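Local coordinates for 3-oxoacyl-(acyl-carrier protein) synthase II (Thermus thermophilus, PDB 1J3N), which probably catalyses the decarboxylative condensation of an enzyme-bound acyl group with malonyl-acyl-carrier protein, the chain-elongating step of bacterial fatty acid synthesis, at residues L101-G105 with S155-T159; V256-S261 with R283-A288; R260-A264 with G397-A401; E269-G274 with V307-A311; V295-H301 with Y388-F394. All coordinates share one frame; numbering follows the deposited sequence.

Interaction 1 of 5, residues L101-G105 with S155-T159; sequences LVGTG and STVVT
The carbonyl oxygen of Ser155 is met from several sides at once. The CA-H of Leu101 points at Ser155 O almost in line (CA to O 3.3 Å, 166° at the hydrogen), and the methyl CD2 of Leu101 lies against the same Ser155 O at 3.2 Å. The hydroxyl of Ser141 hydrogen-bonds to that oxygen and to the amide of Val102, stitching the two segments from outside. Leu101 then carries on alongside Val157, CD2 to CG1 4.3 Å, with helix 163-176 packed against both residues.

One residue on, a single water bridges the gap. It donates to Val102 O at 2.6 Å and accepts from the hydroxyl OG1 of Thr156, a group set beside its own backbone N and anti to the carbonyl carbon (chi1 -61°). Beyond that the segments meet through carbon. Gly103 CA sits 3.3 Å from Val157 O, and Val158 brings both methyls up to Thr104 O, CG2 at 3.3 Å. Thr104 O and Val157 N are buried with no polar partner.

Segments 101-105 and 155-159 thus run side by side, 18° apart, with no direct hydrogen bond between them. Val158 packs on Val158 of the second subunit, and Thr156 and Val158 also make backbone bonds to that subunit: this is the dimer seam of a thiolase-fold condensing enzyme.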
# COMPACT_ATOMS: atom_id res chain seq x y z
N LEU A 101 0.15 0.53 -10.65
CA LEU A 101 0.49 0.10 -9.31
C LEU A 101 1.94 0.44 -8.99
O LEU A 101 2.83 -0.41 -9.06
CB LEU A 101 0.27 -1.42 -9.17
CG LEU A 101 -0.38 -1.90 -7.85
CD1 LEU A 101 -0.45 -3.42 -7.84
CD2 LEU A 101 0.42 -1.40 -6.66
N VAL A 102 2.18 1.70 -8.65
CA VAL A 102 3.52 2.15 -8.31
C VAL A 102 3.51 2.48 -6.83
O VAL A 102 2.78 3.37 -6.38
CB VAL A 102 3.90 3.40 -9.12
CG1 VAL A 102 5.33 3.83 -8.78
CG2 VAL A 102 3.80 3.09 -10.61
N GLY A 103 4.28 1.72 -6.06
CA GLY A 103 4.31 1.94 -4.63
C GLY A 103 5.43 2.87 -4.21
O GLY A 103 6.24 3.30 -5.03
N THR A 104 5.47 3.18 -2.92
CA THR A 104 6.50 4.03 -2.35
C THR A 104 6.59 3.65 -0.88
O THR A 104 5.66 3.09 -0.33
CB THR A 104 6.12 5.53 -2.48
OG1 THR A 104 7.17 6.34 -1.95
CG2 THR A 104 4.83 5.81 -1.73
N GLY A 105 7.72 3.93 -0.24
CA GLY A 105 7.84 3.59 1.17
C GLY A 105 7.47 4.72 2.10
O GLY A 105 6.84 4.49 3.15
N SER A 155 -3.89 0.83 -7.77
CA SER A 155 -3.59 0.60 -6.37
C SER A 155 -2.17 0.99 -5.96
O SER A 155 -1.33 1.31 -6.80
CB SER A 155 -3.85 -0.87 -6.00
OG SER A 155 -3.97 -1.01 -4.59
N THR A 156 -1.93 0.95 -4.65
CA THR A 156 -0.65 1.33 -4.09
C THR A 156 -0.29 0.50 -2.86
O THR A 156 -1.08 0.38 -1.94
CB THR A 156 -0.66 2.82 -3.66
OG1 THR A 156 -0.90 3.66 -4.80
CG2 THR A 156 0.67 3.19 -3.01
N VAL A 157 0.91 -0.07 -2.86
CA VAL A 157 1.38 -0.85 -1.72
C VAL A 157 2.55 -0.09 -1.09
O VAL A 157 3.35 0.55 -1.78
CB VAL A 157 1.86 -2.26 -2.14
CG1 VAL A 157 0.69 -3.07 -2.69
CG2 VAL A 157 2.97 -2.16 -3.17
N VAL A 158 2.63 -0.15 0.24
CA VAL A 158 3.67 0.50 1.00
C VAL A 158 4.19 -0.53 2.00
O VAL A 158 3.56 -0.78 3.02
CB VAL A 158 3.12 1.73 1.78
CG1 VAL A 158 4.23 2.36 2.64
CG2 VAL A 158 2.57 2.76 0.80
N THR A 159 5.32 -1.15 1.66
CA THR A 159 5.93 -2.15 2.51
C THR A 159 7.43 -1.93 2.61
O THR A 159 8.24 -2.85 2.50
CB THR A 159 5.62 -3.58 2.00
OG1 THR A 159 5.89 -3.67 0.60
CG2 THR A 159 4.16 -3.93 2.26
O HOH W 1 1.15 5.26 -5.63

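Interaction 2 of 5, residues V256-S261 with R283-A288; sequences VGFGRS and RALKDA
Arg283 reaches Arg260 with an outstretched chain, extended from CG to NE. Its NH1 donates to Arg260 O at 2.8 Å and 159°, in the carbonyl plane on a lone pair, with the oxygen near the guanidinium plane. The same NH1 also bonds Thr151 O of the second subunit, so Arg283 ties strand, helix and partner chain together. Next comes Ala284, seated on the backbone of Gly259: its CB is 3.9 Å from Gly259 N, and the two CA atoms are equally close.

A turn later Asp287 turns its carboxylate to the strand backbone at Phe258, CG lying anti to the backbone N (chi1 -177°). OD2 accepts from Phe258 N at 2.7 Å, approached on the anti side and slightly out of the carboxylate plane. A water donates to Asp287 OD2 and to Val256 O, closing a small polar bridge. Ala288 finishes the run with its CB 3.6 Å from Val256 CG2 and its CA-H directed at Val256 O.

Glycines 257 and 259 let the helix come within 5.9 Å of the strand, axis to axis, beside a classic beta bulge where Val256 and Gly257 face Ala404. A helix lying over the sheet of the C-terminal half belongs to one of the helical layers of the alpha/beta/alpha/beta/alpha thiolase fold.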
# COMPACT_ATOMS: atom_id res chain seq x y z
N VAL A 256 7.49 -15.24 -13.71
CA VAL A 256 6.88 -16.53 -13.39
C VAL A 256 6.55 -16.80 -11.92
O VAL A 256 5.67 -17.62 -11.61
CB VAL A 256 7.79 -17.67 -13.90
CG1 VAL A 256 7.99 -17.54 -15.40
CG2 VAL A 256 9.13 -17.60 -13.20
N GLY A 257 7.24 -16.15 -11.00
CA GLY A 257 6.97 -16.42 -9.60
C GLY A 257 6.92 -15.22 -8.68
O GLY A 257 7.63 -14.23 -8.88
N PHE A 258 6.08 -15.32 -7.65
CA PHE A 258 5.89 -14.27 -6.66
C PHE A 258 5.76 -14.95 -5.29
O PHE A 258 4.88 -15.78 -5.08
CB PHE A 258 4.64 -13.46 -7.00
CG PHE A 258 4.31 -12.37 -6.01
CD1 PHE A 258 5.31 -11.60 -5.43
CD2 PHE A 258 2.98 -12.08 -5.70
CE1 PHE A 258 4.99 -10.55 -4.55
CE2 PHE A 258 2.65 -11.04 -4.83
CZ PHE A 258 3.66 -10.28 -4.26
N GLY A 259 6.67 -14.63 -4.38
CA GLY A 259 6.61 -15.25 -3.06
C GLY A 259 6.76 -14.25 -1.94
O GLY A 259 7.63 -13.38 -1.98
N ARG A 260 5.91 -14.38 -0.93
CA ARG A 260 5.94 -13.47 0.20
C ARG A 260 5.84 -14.18 1.54
O ARG A 260 5.27 -15.26 1.64
CB ARG A 260 4.82 -12.46 0.07
CG ARG A 260 5.06 -11.41 -1.00
CD ARG A 260 3.91 -10.43 -1.03
NE ARG A 260 2.64 -11.11 -1.26
CZ ARG A 260 1.47 -10.49 -1.38
NH1 ARG A 260 1.41 -9.17 -1.29
NH2 ARG A 260 0.36 -11.20 -1.60
N SER A 261 6.39 -13.55 2.57
CA SER A 261 6.36 -14.08 3.91
C SER A 261 6.62 -12.94 4.89
O SER A 261 6.90 -11.81 4.48
CB SER A 261 7.43 -15.16 4.07
OG SER A 261 8.68 -14.59 4.40
N ARG A 283 8.72 -19.88 -1.40
CA ARG A 283 7.39 -19.68 -1.94
C ARG A 283 7.44 -19.17 -3.38
O ARG A 283 6.54 -19.44 -4.17
CB ARG A 283 6.60 -18.70 -1.06
CG ARG A 283 6.17 -19.35 0.24
CD ARG A 283 5.64 -18.35 1.24
NE ARG A 283 5.10 -19.04 2.40
CZ ARG A 283 4.70 -18.44 3.51
NH1 ARG A 283 4.78 -17.12 3.62
NH2 ARG A 283 4.19 -19.15 4.51
N ALA A 284 8.50 -18.43 -3.71
CA ALA A 284 8.64 -17.91 -5.07
C ALA A 284 8.94 -19.06 -6.02
O ALA A 284 8.45 -19.10 -7.14
CB ALA A 284 9.75 -16.88 -5.14
N LEU A 285 9.77 -20.00 -5.56
CA LEU A 285 10.11 -21.17 -6.36
C LEU A 285 8.87 -22.03 -6.57
O LEU A 285 8.58 -22.44 -7.70
CB LEU A 285 11.22 -21.99 -5.68
CG LEU A 285 12.60 -21.31 -5.62
CD1 LEU A 285 13.56 -22.18 -4.81
CD2 LEU A 285 13.13 -21.08 -7.02
N LYS A 286 8.14 -22.30 -5.50
CA LYS A 286 6.92 -23.10 -5.57
C LYS A 286 5.90 -22.45 -6.51
O LYS A 286 5.31 -23.12 -7.35
CB LYS A 286 6.30 -23.25 -4.17
CG LYS A 286 7.10 -24.12 -3.20
CD LYS A 286 6.51 -24.06 -1.78
CE LYS A 286 7.16 -25.07 -0.83
NZ LYS A 286 8.62 -24.86 -0.63
N ASP A 287 5.69 -21.15 -6.35
CA ASP A 287 4.74 -20.42 -7.20
C ASP A 287 5.14 -20.50 -8.69
O ASP A 287 4.27 -20.63 -9.56
CB ASP A 287 4.67 -18.95 -6.73
CG ASP A 287 3.65 -18.14 -7.51
OD1 ASP A 287 2.47 -18.54 -7.56
OD2 ASP A 287 4.04 -17.09 -8.07
N ALA A 288 6.43 -20.44 -8.98
CA ALA A 288 6.89 -20.51 -10.37
C ALA A 288 6.99 -21.96 -10.86
O ALA A 288 7.19 -22.22 -12.05
CB ALA A 288 8.24 -19.84 -10.51
O HOH W 2 2.97 -17.25 -10.83

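Interaction 3 of 5, residues R260-A264 with G397-A401; sequences RSADA and GGHNA
This is an antiparallel strand pairing within the sheet of the C-terminal half, joining the end of strand 253-262 to the start of strand 399-406, at the dimer interface. Ser261 and Asn400 form the hydrogen-bonded pair: Ser261 N donates to Asn400 O and Asn400 N to Ser261 O, both at 3.0 Å. Arg260 with Ala401 and Ala262 with His399 are the flanking non-hydrogen-bonded pairs. There the Ala262 CA-H points at Gly398 O, which also accepts from Asp263 N at 2.8 Å and so continues the pairing past the last bridge.

In the thiolase fold the final strand of each half runs antiparallel beside the first, and strands 399-406 and 253-262 fill those places in the C-terminal half.

Asn400 carries the side-chain chemistry on the face it shares with Ser261. Its ND2 donates twice, to Ser261 OG at 3.1 Å and to Asp263 OD1 at 3.1 Å. The second bond is the straighter (164°) and lies in the amide plane, yet it reaches OD1 from above the carboxylate plane, because the amide and carboxylate are turned 56° apart. A water donates to Asp263 OD2 and Asn400 OD1, closing a ring of polar contacts that fixes the amide's rotation, while Ser261 OG also bonds Gly276 O. Asp263 OD2 is further bonded to His271 N.

On the other face, Ala401 CB rests against Arg260 CG, while the end of Arg260 runs on to salt bridges with Asp166 and with Glu179 of the second subunit. A second water links Ala264 N, at 2.7 Å, with Gly397 O.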
# COMPACT_ATOMS: atom_id res chain seq x y z
N ARG A 260 5.91 -14.38 -0.93
CA ARG A 260 5.94 -13.47 0.20
C ARG A 260 5.84 -14.18 1.54
O ARG A 260 5.27 -15.26 1.64
CB ARG A 260 4.82 -12.46 0.07
CG ARG A 260 5.06 -11.41 -1.00
CD ARG A 260 3.91 -10.43 -1.03
NE ARG A 260 2.64 -11.11 -1.26
CZ ARG A 260 1.47 -10.49 -1.38
NH1 ARG A 260 1.41 -9.17 -1.29
NH2 ARG A 260 0.36 -11.20 -1.60
N SER A 261 6.39 -13.55 2.57
CA SER A 261 6.36 -14.08 3.91
C SER A 261 6.62 -12.94 4.89
O SER A 261 6.90 -11.81 4.48
CB SER A 261 7.43 -15.16 4.07
OG SER A 261 8.68 -14.59 4.40
N ALA A 262 6.51 -13.23 6.18
CA ALA A 262 6.76 -12.23 7.22
C ALA A 262 7.71 -12.82 8.25
O ALA A 262 7.60 -14.00 8.61
CB ALA A 262 5.45 -11.80 7.89
N ASP A 263 8.66 -12.01 8.68
CA ASP A 263 9.62 -12.43 9.69
C ASP A 263 8.89 -12.61 11.01
O ASP A 263 9.18 -13.55 11.76
CB ASP A 263 10.70 -11.35 9.89
CG ASP A 263 11.88 -11.51 8.96
OD1 ASP A 263 11.89 -12.47 8.16
OD2 ASP A 263 12.80 -10.67 9.04
N ALA A 264 7.96 -11.70 11.27
CA ALA A 264 7.20 -11.71 12.51
C ALA A 264 8.24 -11.73 13.63
O ALA A 264 8.08 -12.44 14.62
CB ALA A 264 6.30 -12.96 12.58
N GLY A 397 10.25 -4.19 9.24
CA GLY A 397 8.91 -4.61 9.59
C GLY A 397 8.84 -6.12 9.52
O GLY A 397 8.15 -6.75 10.32
N GLY A 398 9.57 -6.69 8.58
CA GLY A 398 9.59 -8.13 8.42
C GLY A 398 8.97 -8.60 7.12
O GLY A 398 8.83 -9.81 6.90
N HIS A 399 8.61 -7.66 6.25
CA HIS A 399 7.99 -7.98 4.97
C HIS A 399 9.03 -8.52 3.99
O HIS A 399 10.01 -7.84 3.67
CB HIS A 399 7.34 -6.72 4.39
CG HIS A 399 6.59 -5.92 5.40
ND1 HIS A 399 5.26 -6.13 5.69
CD2 HIS A 399 7.00 -4.93 6.23
CE1 HIS A 399 4.89 -5.31 6.65
NE2 HIS A 399 5.92 -4.58 7.00
N ASN A 400 8.80 -9.74 3.51
CA ASN A 400 9.70 -10.38 2.58
C ASN A 400 8.95 -10.64 1.28
O ASN A 400 7.88 -11.23 1.28
CB ASN A 400 10.20 -11.71 3.15
CG ASN A 400 10.89 -11.54 4.47
OD1 ASN A 400 11.86 -10.79 4.58
ND2 ASN A 400 10.40 -12.22 5.50
N ALA A 401 9.52 -10.16 0.18
CA ALA A 401 8.91 -10.33 -1.13
C ALA A 401 10.00 -10.76 -2.11
O ALA A 401 11.07 -10.15 -2.19
CB ALA A 401 8.27 -9.02 -1.58
O HOH W 3 13.84 -9.91 6.74
O HOH W 4 7.02 -9.34 10.43

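Interaction 4 of 5, residues E269-G274 with V307-A311; sequences EPHPEG and VGDRA
A type I turn from His271 to Gly274, closed by Gly274 N to His271 O at 2.8 Å, lays its backbone against helix 306-324, with the CA atoms of Gly274 and Ala311 only 4.2 Å apart. Gly274 is the N-cap residue of helix 275-288, so the contact sets the start of one helix of the thiolase fold against the flank of another, at the protein surface.

Ala311 fits into the turn. Its CB lies 3.3 Å from His271 O, and its own carbonyl O receives the CA-H of Gly274 at 3.3 Å. The turn is stiffened from within by His271, whose ND1 accepts from Glu273 N at the ring edge.

Two prolines pack on Val307. Pro270 brings CG to 4.1 Å from Val307 CG1 and touches the helix backbone at Gly308, while Pro272 covers the same methyl from its CA and CB. Glu269, bent at chi2 (-74°), crosses Val307 at about a right angle and puts OE1 near both methyls.

No direct hydrogen bond joins the segments; water does that work. Arg310 stretches out with its NE in a salt bridge to Glu372. One water donates to Pro272 O and to Val307 O, and another, which donates weakly to Pro272 O, accepts from Arg310 NH1 at 2.6 Å.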
# COMPACT_ATOMS: atom_id res chain seq x y z
N GLU A 269 15.00 -5.01 12.90
CA GLU A 269 16.00 -6.07 12.77
C GLU A 269 15.44 -7.29 12.05
O GLU A 269 14.40 -7.81 12.42
CB GLU A 269 16.49 -6.50 14.15
CG GLU A 269 17.49 -5.55 14.77
CD GLU A 269 18.86 -5.66 14.12
OE1 GLU A 269 19.49 -6.74 14.24
OE2 GLU A 269 19.30 -4.68 13.50
N PRO A 270 16.13 -7.75 11.01
CA PRO A 270 15.61 -8.93 10.30
C PRO A 270 15.98 -10.16 11.12
O PRO A 270 16.88 -10.11 11.96
CB PRO A 270 16.36 -8.88 8.99
CG PRO A 270 17.72 -8.41 9.43
CD PRO A 270 17.39 -7.29 10.41
N HIS A 271 15.27 -11.26 10.88
CA HIS A 271 15.55 -12.50 11.58
C HIS A 271 17.02 -12.82 11.27
O HIS A 271 17.40 -12.97 10.11
CB HIS A 271 14.63 -13.61 11.05
CG HIS A 271 14.56 -14.81 11.94
ND1 HIS A 271 15.61 -15.69 12.10
CD2 HIS A 271 13.58 -15.24 12.77
CE1 HIS A 271 15.28 -16.62 12.97
NE2 HIS A 271 14.05 -16.37 13.40
N PRO A 272 17.87 -12.92 12.30
CA PRO A 272 19.30 -13.20 12.11
C PRO A 272 19.62 -14.44 11.28
O PRO A 272 20.68 -14.52 10.66
CB PRO A 272 19.82 -13.30 13.54
CG PRO A 272 18.64 -13.84 14.29
CD PRO A 272 17.51 -12.99 13.73
N GLU A 273 18.70 -15.40 11.26
CA GLU A 273 18.90 -16.63 10.51
C GLU A 273 18.21 -16.61 9.14
O GLU A 273 18.24 -17.60 8.41
CB GLU A 273 18.41 -17.81 11.34
CG GLU A 273 18.99 -17.83 12.76
CD GLU A 273 18.53 -19.02 13.58
OE1 GLU A 273 17.32 -19.34 13.56
OE2 GLU A 273 19.38 -19.63 14.25
N GLY A 274 17.60 -15.48 8.80
CA GLY A 274 16.94 -15.37 7.51
C GLY A 274 15.79 -16.34 7.31
O GLY A 274 15.47 -16.71 6.18
N VAL A 307 24.14 -7.88 10.12
CA VAL A 307 23.08 -8.89 10.34
C VAL A 307 22.28 -9.24 9.09
O VAL A 307 22.02 -10.41 8.81
CB VAL A 307 22.09 -8.42 11.43
CG1 VAL A 307 21.02 -9.48 11.66
CG2 VAL A 307 22.85 -8.15 12.72
N GLY A 308 21.87 -8.22 8.34
CA GLY A 308 21.09 -8.45 7.14
C GLY A 308 21.81 -9.23 6.04
O GLY A 308 21.30 -10.23 5.56
N ASP A 309 22.98 -8.76 5.64
CA ASP A 309 23.74 -9.44 4.59
C ASP A 309 23.97 -10.92 4.92
O ASP A 309 23.99 -11.76 4.03
CB ASP A 309 25.08 -8.73 4.36
CG ASP A 309 24.95 -7.47 3.52
OD1 ASP A 309 23.85 -6.86 3.52
OD2 ASP A 309 25.94 -7.08 2.87
N ARG A 310 24.13 -11.23 6.21
CA ARG A 310 24.35 -12.62 6.64
C ARG A 310 23.05 -13.43 6.68
O ARG A 310 23.03 -14.61 6.30
CB ARG A 310 24.99 -12.63 8.03
CG ARG A 310 25.15 -14.02 8.64
CD ARG A 310 25.98 -13.94 9.92
NE ARG A 310 26.19 -15.26 10.52
CZ ARG A 310 25.43 -15.76 11.49
NH1 ARG A 310 24.42 -15.05 11.97
NH2 ARG A 310 25.68 -16.97 11.98
N ALA A 311 21.97 -12.80 7.14
CA ALA A 311 20.68 -13.48 7.21
C ALA A 311 20.26 -13.95 5.83
O ALA A 311 19.67 -15.02 5.68
CB ALA A 311 19.63 -12.53 7.78
O HOH W 5 22.62 -12.52 10.63
O HOH W 6 22.24 -16.03 12.98

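Interaction 5 of 5, residues V295-H301 with Y388-F394; sequences VGYINAH and YALSNSF
Two parallel strands of the sheet in the C-terminal half of the thiolase fold, 297-299 and 388-394, pair here, with His301 following the first in the chain. Gly296 N bonds Tyr388 O, Leu390 N bonds Tyr297 O at 2.9 Å, Asn299 N bonds Leu390 O at 2.7 Å, and Asn392 N bonds Asn299 O, nearly straight at the hydrogen (172°).

Side chains line both faces. Tyr297 packs CD2 on Ala389 CB at 3.8 Å, its hydroxyl held by Ser330. On the opposite face Ile298 CG1 approaches Leu390 CB, and Ile298 CG2 lies 3.5 Å from Asn392 ND2, which bonds Glu312. Val295 fills in beside Leu390 and Tyr388.

His301 touches Cys161 and meets the ring of His338, consistent with the Cys-His-His active site of this family. Its CG stands anti to the backbone N (chi1 180°), which turns the imidazole over the 393-394 backbone. CB rests on Phe394 CD2 at 3.9 Å, the two rings lying oblique to each other. NE2 comes within 3.1 Å of Phe394 O at an angle too poor for a hydrogen bond, while Phe394 N sits over the centre of the His301 imidazole, 3.6 Å above its plane.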
# COMPACT_ATOMS: atom_id res chain seq x y z
N VAL A 295 17.64 -22.39 -10.67
CA VAL A 295 17.99 -20.98 -10.56
C VAL A 295 19.50 -20.81 -10.71
O VAL A 295 20.27 -21.55 -10.10
CB VAL A 295 17.55 -20.40 -9.19
CG1 VAL A 295 18.05 -18.97 -9.03
CG2 VAL A 295 16.04 -20.44 -9.08
N GLY A 296 19.90 -19.85 -11.53
CA GLY A 296 21.31 -19.59 -11.75
C GLY A 296 21.76 -18.21 -11.27
O GLY A 296 22.96 -17.95 -11.17
N TYR A 297 20.81 -17.34 -10.98
CA TYR A 297 21.12 -15.99 -10.50
C TYR A 297 20.15 -15.47 -9.44
O TYR A 297 18.95 -15.74 -9.51
CB TYR A 297 21.12 -15.00 -11.67
CG TYR A 297 21.34 -13.56 -11.25
CD1 TYR A 297 22.45 -13.20 -10.49
CD2 TYR A 297 20.44 -12.55 -11.63
CE1 TYR A 297 22.67 -11.88 -10.12
CE2 TYR A 297 20.66 -11.22 -11.26
CZ TYR A 297 21.78 -10.89 -10.51
OH TYR A 297 22.05 -9.59 -10.16
N ILE A 298 20.68 -14.74 -8.47
CA ILE A 298 19.87 -14.14 -7.41
C ILE A 298 20.28 -12.69 -7.21
O ILE A 298 21.41 -12.41 -6.81
CB ILE A 298 20.05 -14.84 -6.05
CG1 ILE A 298 19.60 -16.30 -6.12
CG2 ILE A 298 19.22 -14.11 -5.00
CD1 ILE A 298 19.65 -17.03 -4.78
N ASN A 299 19.38 -11.77 -7.51
CA ASN A 299 19.69 -10.36 -7.28
C ASN A 299 19.36 -10.18 -5.81
O ASN A 299 18.20 -10.03 -5.44
CB ASN A 299 18.84 -9.43 -8.14
CG ASN A 299 19.22 -7.97 -7.96
OD1 ASN A 299 18.79 -7.32 -7.00
ND2 ASN A 299 20.06 -7.47 -8.85
N ALA A 300 20.40 -10.23 -4.99
CA ALA A 300 20.24 -10.11 -3.55
C ALA A 300 19.72 -8.77 -3.08
O ALA A 300 19.75 -7.77 -3.80
CB ALA A 300 21.57 -10.40 -2.87
N HIS A 301 19.24 -8.77 -1.84
CA HIS A 301 18.74 -7.57 -1.20
C HIS A 301 20.01 -6.84 -0.76
O HIS A 301 20.14 -5.62 -0.96
CB HIS A 301 17.89 -7.95 0.01
CG HIS A 301 17.33 -6.77 0.74
ND1 HIS A 301 16.63 -5.77 0.11
CD2 HIS A 301 17.39 -6.42 2.05
CE1 HIS A 301 16.27 -4.85 1.00
NE2 HIS A 301 16.72 -5.23 2.19
N TYR A 388 16.59 -19.12 -15.04
CA TYR A 388 15.81 -18.59 -13.93
C TYR A 388 16.66 -17.76 -12.96
O TYR A 388 17.84 -18.06 -12.70
CB TYR A 388 15.13 -19.73 -13.17
CG TYR A 388 14.02 -20.43 -13.95
CD1 TYR A 388 12.76 -19.85 -14.08
CD2 TYR A 388 14.23 -21.67 -14.55
CE1 TYR A 388 11.73 -20.48 -14.78
CE2 TYR A 388 13.21 -22.32 -15.26
CZ TYR A 388 11.96 -21.72 -15.37
OH TYR A 388 10.95 -22.35 -16.07
N ALA A 389 16.04 -16.71 -12.41
CA ALA A 389 16.70 -15.82 -11.47
C ALA A 389 15.70 -15.27 -10.45
O ALA A 389 14.52 -15.09 -10.76
CB ALA A 389 17.35 -14.67 -12.22
N LEU A 390 16.18 -15.02 -9.24
CA LEU A 390 15.33 -14.45 -8.20
C LEU A 390 15.76 -13.02 -7.90
O LEU A 390 16.92 -12.65 -8.12
CB LEU A 390 15.41 -15.27 -6.91
CG LEU A 390 14.85 -16.70 -6.88
CD1 LEU A 390 14.90 -17.22 -5.45
CD2 LEU A 390 13.41 -16.71 -7.41
N SER A 391 14.82 -12.24 -7.40
CA SER A 391 15.05 -10.86 -7.00
C SER A 391 14.54 -10.76 -5.56
O SER A 391 13.34 -10.85 -5.33
CB SER A 391 14.28 -9.90 -7.90
OG SER A 391 14.72 -8.57 -7.67
N ASN A 392 15.44 -10.57 -4.61
CA ASN A 392 15.06 -10.51 -3.20
C ASN A 392 14.84 -9.12 -2.61
O ASN A 392 15.52 -8.16 -2.97
CB ASN A 392 16.09 -11.23 -2.33
CG ASN A 392 16.11 -12.74 -2.56
OD1 ASN A 392 15.15 -13.32 -3.06
ND2 ASN A 392 17.22 -13.39 -2.18
N SER A 393 13.89 -9.04 -1.68
CA SER A 393 13.56 -7.81 -0.97
C SER A 393 13.06 -8.17 0.42
O SER A 393 11.94 -8.67 0.58
CB SER A 393 12.49 -7.03 -1.73
OG SER A 393 13.02 -6.53 -2.95
N PHE A 394 13.90 -7.92 1.43
CA PHE A 394 13.60 -8.23 2.84
C PHE A 394 13.61 -6.95 3.65
O PHE A 394 14.65 -6.54 4.17
CB PHE A 394 14.64 -9.22 3.37
CG PHE A 394 14.87 -10.39 2.45
CD1 PHE A 394 13.80 -11.14 1.97
CD2 PHE A 394 16.16 -10.74 2.05
CE1 PHE A 394 14.00 -12.21 1.11
CE2 PHE A 394 16.37 -11.81 1.19
CZ PHE A 394 15.28 -12.55 0.71
O HOH W 7 15.10 -4.72 -2.64

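Overall arrangement
Interactions 1, 2, 3 and 5 are buried; 4 is the surface contact. Interactions 2 to 5 build the C-terminal half: strand 399-406 separates strands 253-262 and 388-394, Ala401 N bonds Ser393 O where 3 and 5 adjoin, and 4 is nested in the loop closed by 3. Interaction 2 shares Arg260 and Ser261 with 3, and its helix packs Leu285 on Val295 of 5. Interaction 1, in the N-terminal half, touches 3 where Thr159 meets His399. Interactions 1, 2 and 3 all reach the second subunit. Direct hydrogen bonds in 5 are all backbone, 3 adds a side-chain network to its strand pairing, side-chain bonds to backbone mark 2, and 1 and 4 have water bridges instead.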